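Local coordinates for cytoplasmic Protein STM1381 (Salmonella enterica subsp. enterica serovar Typhimurium, PDB 3SOZ) that is of unknown function but probably adopts a class I glutamine amidotransferase-like fold, at residues Q171-W176 and A236-N241; S191-E196 and L202-T207. All blocks are in the same frame, centred on the assembly; numbering follows the deposited sequence.

Contact 1. Residues Q171-W176 and A236-N241; sequences QPFSEW and ATFWCN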
# COMPACT_ATOMS: atom_id res chain seq x y z
N GLN A 171 -34.03 -2.93 -17.41
CA GLN A 171 -35.40 -2.47 -17.74
C GLN A 171 -36.23 -2.19 -16.49
O GLN A 171 -36.62 -1.04 -16.25
CB GLN A 171 -36.16 -3.39 -18.74
CG GLN A 171 -35.70 -3.35 -20.25
CD GLN A 171 -35.11 -1.98 -20.79
OE1 GLN A 171 -35.03 -1.76 -22.01
NE2 GLN A 171 -34.66 -1.11 -19.87
N PRO A 172 -36.43 -3.23 -15.65
CA PRO A 172 -37.43 -3.24 -14.57
C PRO A 172 -37.37 -2.09 -13.52
O PRO A 172 -38.27 -2.01 -12.66
CB PRO A 172 -37.19 -4.60 -13.89
CG PRO A 172 -36.44 -5.42 -14.92
CD PRO A 172 -35.58 -4.44 -15.59
N PHE A 173 -36.34 -1.23 -13.59
CA PHE A 173 -36.18 -0.11 -12.66
C PHE A 173 -35.48 1.06 -13.34
O PHE A 173 -34.82 0.88 -14.38
CB PHE A 173 -35.35 -0.53 -11.43
CG PHE A 173 -33.95 -1.01 -11.77
CD1 PHE A 173 -32.94 -0.09 -12.07
CD2 PHE A 173 -33.66 -2.37 -11.82
CE1 PHE A 173 -31.67 -0.50 -12.42
CE2 PHE A 173 -32.39 -2.79 -12.16
CZ PHE A 173 -31.40 -1.85 -12.46
N SER A 174 -35.61 2.24 -12.75
CA SER A 174 -34.88 3.43 -13.26
C SER A 174 -34.08 4.16 -12.19
O SER A 174 -33.03 4.74 -12.48
CB SER A 174 -35.82 4.41 -13.98
OG SER A 174 -36.70 5.06 -13.08
N GLU A 175 -34.63 4.13 -10.97
CA GLU A 175 -34.00 4.72 -9.79
C GLU A 175 -33.36 3.65 -8.87
O GLU A 175 -33.98 2.62 -8.52
CB GLU A 175 -35.04 5.60 -9.05
CG GLU A 175 -34.88 5.69 -7.50
CD GLU A 175 -35.33 7.04 -6.91
OE1 GLU A 175 -35.09 8.10 -7.56
OE2 GLU A 175 -35.89 7.02 -5.78
N TRP A 176 -32.11 3.91 -8.52
CA TRP A 176 -31.31 2.99 -7.68
C TRP A 176 -31.36 3.35 -6.20
O TRP A 176 -31.49 4.53 -5.83
CB TRP A 176 -29.86 3.06 -8.13
CG TRP A 176 -29.52 2.25 -9.34
CD1 TRP A 176 -29.64 2.64 -10.66
CD2 TRP A 176 -28.95 0.94 -9.37
NE1 TRP A 176 -29.19 1.64 -11.49
CE2 TRP A 176 -28.76 0.58 -10.72
CE3 TRP A 176 -28.56 0.02 -8.36
CZ2 TRP A 176 -28.21 -0.66 -11.11
CZ3 TRP A 176 -28.03 -1.22 -8.75
CH2 TRP A 176 -27.85 -1.54 -10.11
N ALA A 236 -33.08 -9.16 -5.76
CA ALA A 236 -32.91 -10.56 -6.21
C ALA A 236 -32.90 -10.73 -7.75
O ALA A 236 -31.94 -11.23 -8.34
CB ALA A 236 -33.97 -11.45 -5.57
N THR A 237 -33.95 -10.26 -8.39
CA THR A 237 -34.05 -10.28 -9.83
C THR A 237 -32.83 -9.62 -10.47
O THR A 237 -32.36 -10.03 -11.54
CB THR A 237 -35.35 -9.57 -10.29
OG1 THR A 237 -36.48 -10.29 -9.76
CG2 THR A 237 -35.45 -9.51 -11.81
N PHE A 238 -32.31 -8.58 -9.84
CA PHE A 238 -31.23 -7.89 -10.46
C PHE A 238 -30.02 -8.81 -10.64
O PHE A 238 -29.35 -8.75 -11.66
CB PHE A 238 -30.83 -6.65 -9.69
CG PHE A 238 -29.47 -6.16 -10.02
CD1 PHE A 238 -29.26 -5.38 -11.15
CD2 PHE A 238 -28.38 -6.49 -9.21
CE1 PHE A 238 -27.99 -4.91 -11.47
CE2 PHE A 238 -27.10 -6.04 -9.53
CZ PHE A 238 -26.90 -5.24 -10.66
N TRP A 239 -29.75 -9.65 -9.64
CA TRP A 239 -28.57 -10.51 -9.70
C TRP A 239 -28.84 -11.70 -10.60
O TRP A 239 -28.02 -12.04 -11.46
CB TRP A 239 -28.11 -10.95 -8.30
CG TRP A 239 -27.57 -9.80 -7.47
CD1 TRP A 239 -28.14 -9.23 -6.37
CD2 TRP A 239 -26.33 -9.10 -7.68
NE1 TRP A 239 -27.35 -8.21 -5.89
CE2 TRP A 239 -26.23 -8.12 -6.67
CE3 TRP A 239 -25.30 -9.22 -8.61
CZ2 TRP A 239 -25.14 -7.26 -6.58
CZ3 TRP A 239 -24.22 -8.36 -8.52
CH2 TRP A 239 -24.15 -7.39 -7.51
N CYS A 240 -30.01 -12.32 -10.44
CA CYS A 240 -30.43 -13.34 -11.37
C CYS A 240 -30.26 -12.87 -12.82
O CYS A 240 -29.64 -13.58 -13.62
CB CYS A 240 -31.85 -13.77 -11.05
SG CYS A 240 -31.97 -14.73 -9.47
N ASN A 241 -30.75 -11.69 -13.16
CA ASN A 241 -30.54 -11.19 -14.51
C ASN A 241 -29.09 -11.05 -14.88
O ASN A 241 -28.73 -11.28 -16.03
CB ASN A 241 -31.18 -9.82 -14.71
CG ASN A 241 -32.66 -9.88 -15.11
OD1 ASN A 241 -33.45 -10.63 -14.55
ND2 ASN A 241 -33.03 -9.03 -16.06
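W176 meets F238 in a T-shaped (edge-to-face) pair. The six-membered ring of W176 turns its edge to the face of F238. The ring centroids lie 5.4 Å apart and the planes stand at 79°. The closest approach is from W176 CH2 to F238 CE1, 3.6 Å. F173 covers one face of the W176 indole, with its CE1 above the rim and not over the middle. The F173 ring also reaches F238, with F173 CE2 4.2 Å from F238 CD1. F238 carries the aromatic run on into the helix. Its CE2 sits over the centre of the W239 ring, and W239 NE1 lies at the edge of F238. F238 CG is anti to its backbone N (chi1 161°), which directs the ring from the helix toward F173 and W176. W232 adds a further ring beside F173 and W176. The one polar atom of the indole, W176 NE1, is hydrogen-bonded to N162 OD1 in strand 157-162. No hydrogen bond joins the two segments. The contact is small but buried, and it rests on aromatic and apolar contacts. The N162 bond satisfies the indole N-H and probably helps fix the rotation of the W176 ring.

Contact 2. Residues S191-E196 and L202-T207; sequences SQVLAE and LLVMGT
Q192 and M205 face each other as an antiparallel hydrogen-bonded pair, and their side chains lie on the same face of the sheet. The Q192 side chain bends at chi2 (-97°) and leans over the base of M205, a selenomethionine. Q192 CG is 3.8 Å from M205 CB. The M205 chain turns away from Q192, and its selenium passes L194, with M205 SE 4.0 Å from L194 CD1. L194 also crosses L203, with L194 CB 4.1 Å from L203 CD1. A195 rests its methyl on L203, CB to CB 3.9 Å, and touches L202 CD1. V193 and V204 form the non-hydrogen-bonded pair on the other face. Q192 and M205 exchange two backbone bonds: Q192 N to M205 O, 2.9 Å, and M205 N to Q192 O, 2.8 Å. L194 N then bonds to L203 O. Beyond it the pairing slips by one residue, consistent with a beta bulge at L194 and A195. A195 O accepts L202 N at 3.1 Å, from above its carbonyl plane. The segments belong to the beta hairpin of strands 192-197 and 200-208. Strand 157-162 pairs with its first arm and strand 211-216 with its second. Helix 235-246 lies against L203 and M205.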
# COMPACT_ATOMS: atom_id res chain seq x y z
N SER A 191 -16.85 -2.50 -24.89
CA SER A 191 -17.52 -2.78 -23.61
C SER A 191 -18.69 -1.83 -23.37
O SER A 191 -18.65 -0.66 -23.76
CB SER A 191 -16.53 -2.70 -22.42
OG SER A 191 -16.19 -1.35 -22.13
N GLN A 192 -19.72 -2.34 -22.71
CA GLN A 192 -20.93 -1.56 -22.60
C GLN A 192 -21.32 -1.33 -21.13
O GLN A 192 -21.43 -2.28 -20.36
CB GLN A 192 -22.06 -2.11 -23.50
CG GLN A 192 -22.55 -3.57 -23.24
CD GLN A 192 -21.93 -4.69 -24.17
OE1 GLN A 192 -21.00 -4.46 -24.97
NE2 GLN A 192 -22.47 -5.93 -24.03
N VAL A 193 -21.46 -0.05 -20.77
CA VAL A 193 -21.74 0.42 -19.43
C VAL A 193 -23.24 0.55 -19.27
O VAL A 193 -23.88 1.32 -19.98
CB VAL A 193 -21.10 1.81 -19.17
CG1 VAL A 193 -21.41 2.28 -17.78
CG2 VAL A 193 -19.61 1.77 -19.38
N LEU A 194 -23.81 -0.19 -18.34
CA LEU A 194 -25.23 -0.21 -18.19
C LEU A 194 -25.79 0.66 -17.04
O LEU A 194 -27.02 0.78 -16.90
CB LEU A 194 -25.70 -1.66 -18.03
CG LEU A 194 -25.10 -2.82 -18.86
CD1 LEU A 194 -25.91 -4.10 -18.61
CD2 LEU A 194 -25.04 -2.54 -20.36
N ALA A 195 -24.91 1.25 -16.21
CA ALA A 195 -25.30 2.00 -15.00
C ALA A 195 -24.09 2.74 -14.53
O ALA A 195 -23.00 2.30 -14.76
CB ALA A 195 -25.75 1.08 -13.91
N GLU A 196 -24.30 3.87 -13.89
CA GLU A 196 -23.19 4.66 -13.37
C GLU A 196 -23.46 5.22 -11.97
O GLU A 196 -24.60 5.40 -11.57
CB GLU A 196 -22.83 5.78 -14.33
CG GLU A 196 -22.10 5.31 -15.54
CD GLU A 196 -21.52 6.47 -16.37
OE1 GLU A 196 -22.28 7.40 -16.72
OE2 GLU A 196 -20.29 6.44 -16.67
N LEU A 202 -20.55 1.64 -13.00
CA LEU A 202 -20.98 0.80 -11.93
C LEU A 202 -21.26 -0.62 -12.42
O LEU A 202 -21.00 -1.58 -11.70
CB LEU A 202 -22.19 1.41 -11.23
CG LEU A 202 -22.82 0.80 -9.95
CD1 LEU A 202 -24.21 0.20 -10.19
CD2 LEU A 202 -21.92 -0.15 -9.13
N LEU A 203 -21.79 -0.74 -13.64
CA LEU A 203 -22.14 -2.04 -14.21
C LEU A 203 -21.53 -2.04 -15.57
O LEU A 203 -21.90 -1.25 -16.41
CB LEU A 203 -23.64 -2.20 -14.36
CG LEU A 203 -24.23 -3.51 -13.86
CD1 LEU A 203 -25.57 -3.76 -14.51
CD2 LEU A 203 -23.27 -4.67 -14.11
N VAL A 204 -20.53 -2.88 -15.76
CA VAL A 204 -19.85 -2.92 -17.02
C VAL A 204 -19.92 -4.32 -17.56
O VAL A 204 -19.64 -5.31 -16.85
CB VAL A 204 -18.41 -2.41 -16.92
CG1 VAL A 204 -17.71 -2.48 -18.24
CG2 VAL A 204 -18.43 -1.01 -16.44
N MSE A 205 -20.32 -4.38 -18.82
CA MSE A 205 -20.42 -5.61 -19.56
C MSE A 205 -19.35 -5.71 -20.60
O MSE A 205 -18.90 -4.70 -21.17
CB MSE A 205 -21.76 -5.68 -20.24
CG MSE A 205 -22.35 -7.00 -20.10
SE MSE A 205 -23.11 -6.99 -18.34
CE MSE A 205 -23.19 -8.95 -18.14
N GLY A 206 -18.92 -6.93 -20.87
CA GLY A 206 -17.85 -7.13 -21.85
C GLY A 206 -17.79 -8.57 -22.26
O GLY A 206 -18.65 -9.36 -21.86
N THR A 207 -16.78 -8.92 -23.04
CA THR A 207 -16.62 -10.29 -23.55
C THR A 207 -15.13 -10.63 -23.53
O THR A 207 -14.29 -9.75 -23.78
CB THR A 207 -17.13 -10.47 -25.05
OG1 THR A 207 -16.33 -9.66 -25.93
CG2 THR A 207 -18.64 -10.16 -25.19

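Overall arrangement
The chain enters contact 1 at 171-176 and runs on into strand 175-187. Strand 192-197 follows, turns back as strand 200-208, and contact 2 closes this short hairpin. Strand 211-216 and helix 227-230 come next. Helix 235-246 then returns to 171-176 and closes the longer loop of contact 1. Contact 2 is therefore nested inside contact 1. The two also touch: W176 packs on A195 and L202, and F238 packs on L203. Strands 175-187 and 192-197 reach the same mixed sheet, which strand 211-216 links to the parallel strand 113-117. Together the contacts tie the C-terminal helix to the antiparallel part of that sheet.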